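Side-chain contact in cleavage stimulation factor 77 (Encephalitozoon cuniculi, PDB 2UY1), which probably binds mRNA and is likely to act in the cleavage step of mRNA 3'-end formation: residues 172-175 and 176-179. Numbering follows the deposited sequence.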
loop_
_atom_site.group_PDB
_atom_site.type_symbol
_atom_site.label_atom_id
_atom_site.label_comp_id
_atom_site.label_asym_id
_atom_site.label_seq_id
_atom_site.Cartn_x
_atom_site.Cartn_y
_atom_site.Cartn_z
ATOM N N VAL B 172 -14.854 -26.728 -6.559
ATOM C CA VAL B 172 -15.423 -26.151 -7.771
ATOM C C VAL B 172 -14.242 -25.735 -8.650
ATOM O O VAL B 172 -14.339 -25.608 -9.833
ATOM C CB VAL B 172 -16.249 -24.879 -7.389
ATOM C CG1 VAL B 172 -16.174 -23.808 -8.385
ATOM C CG2 VAL B 172 -17.669 -25.189 -7.052
ATOM N N LYS B 173 -13.109 -25.562 -8.012
ATOM C CA LYS B 173 -11.890 -25.102 -8.631
ATOM C C LYS B 173 -11.148 -26.184 -9.412
ATOM O O LYS B 173 -10.436 -25.883 -10.334
ATOM C CB LYS B 173 -10.994 -24.530 -7.543
ATOM C CG LYS B 173 -9.550 -24.356 -7.904
ATOM C CD LYS B 173 -8.783 -23.837 -6.751
ATOM C CE LYS B 173 -7.656 -22.920 -7.167
ATOM N NZ LYS B 173 -7.224 -23.064 -8.554
ATOM N N ASN B 174 -11.322 -27.445 -9.025
ATOM C CA ASN B 174 -10.858 -28.555 -9.838
ATOM C C ASN B 174 -11.738 -28.924 -10.989
ATOM O O ASN B 174 -11.273 -29.338 -11.980
ATOM C CB ASN B 174 -10.442 -29.774 -9.019
ATOM C CG ASN B 174 -9.252 -29.506 -8.146
ATOM O OD1 ASN B 174 -8.236 -29.095 -8.608
ATOM N ND2 ASN B 174 -9.404 -29.701 -6.887
ATOM N N ALA B 175 -13.027 -28.700 -10.850
ATOM C CA ALA B 175 -13.935 -28.720 -11.976
ATOM C C ALA B 175 -13.498 -27.814 -13.088
ATOM O O ALA B 175 -13.496 -28.221 -14.197
ATOM C CB ALA B 175 -15.313 -28.390 -11.538
ATOM N N ALA B 176 -13.172 -26.583 -12.755
ATOM C CA ALA B 176 -12.587 -25.584 -13.666
ATOM C C ALA B 176 -11.339 -26.131 -14.294
ATOM O O ALA B 176 -11.198 -26.116 -15.494
ATOM C CB ALA B 176 -12.266 -24.317 -12.900
ATOM N N ARG B 177 -10.445 -26.662 -13.466
ATOM C CA ARG B 177 -9.249 -27.355 -13.954
ATOM C C ARG B 177 -9.544 -28.492 -14.944
ATOM O O ARG B 177 -8.897 -28.593 -15.993
ATOM C CB ARG B 177 -8.439 -27.879 -12.765
ATOM C CG ARG B 177 -7.473 -26.852 -12.155
ATOM C CD ARG B 177 -6.701 -27.451 -11.004
ATOM N NE ARG B 177 -6.020 -26.427 -10.208
ATOM C CZ ARG B 177 -6.293 -26.140 -8.933
ATOM N NH1 ARG B 177 -7.233 -26.807 -8.262
ATOM N NH2 ARG B 177 -5.605 -25.190 -8.306
ATOM N N LEU B 178 -10.537 -29.319 -14.618
ATOM C CA LEU B 178 -10.983 -30.400 -15.504
ATOM C C LEU B 178 -11.460 -29.885 -16.860
ATOM O O LEU B 178 -11.022 -30.381 -17.915
ATOM C CB LEU B 178 -12.063 -31.268 -14.836
ATOM C CG LEU B 178 -12.750 -32.414 -15.640
ATOM C CD1 LEU B 178 -11.766 -33.577 -15.913
ATOM C CD2 LEU B 178 -13.983 -32.953 -14.929
ATOM N N ILE B 179 -12.360 -28.902 -16.829
ATOM C CA ILE B 179 -12.842 -28.232 -18.023
ATOM C C ILE B 179 -11.704 -27.785 -18.938
ATOM O O ILE B 179 -11.697 -28.141 -20.136
ATOM C CB ILE B 179 -13.770 -27.012 -17.685
ATOM C CG1 ILE B 179 -15.166 -27.500 -17.288
ATOM C CG2 ILE B 179 -13.881 -26.015 -18.897
ATOM C CD1 ILE B 179 -16.021 -26.458 -16.568
#
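The first turns of helix 173-184, part of the all-helical, TPR-like repeat array of this Suppressor of forked family protein, bring Arg177 back over Lys173 and Asn174, one turn earlier. Extended from CG to NE, the Arg177 chain lies beside Asn174 and points the same way, toward the start of the helix, which puts NH1 at the amide. A short hydrogen bond results, 2.5 Å from Arg177 NH1 to Asn174 OD1. That bond is bent, 145° at the hydrogen, and NH1 stands above the amide carbonyl plane, the two flat groups being turned 36° from each other. The other end of the amide is held too, since Asn174 ND2 is bonded to the carbonyl of Gly169. Lys173 bends at its far end, and its NZ is modelled over one face of the guanidinium, 2.7 Å from Arg177 NH2, too close for two cationic donors and therefore doubtful. Beneath, i to i+4 backbone bonds form the turns, from Ala176 N to Val172 O through Ile179 N to Ala175 O at 2.9 Å. Ala175 and Ile179 pack on Ile205 of helix 193-208, and Leu178 on Ile201 there and Ile163 of helix 150-167; Leu166 of the latter touches Asn174 and Arg177, while Ala176 meets Ile435 of helix 434-446.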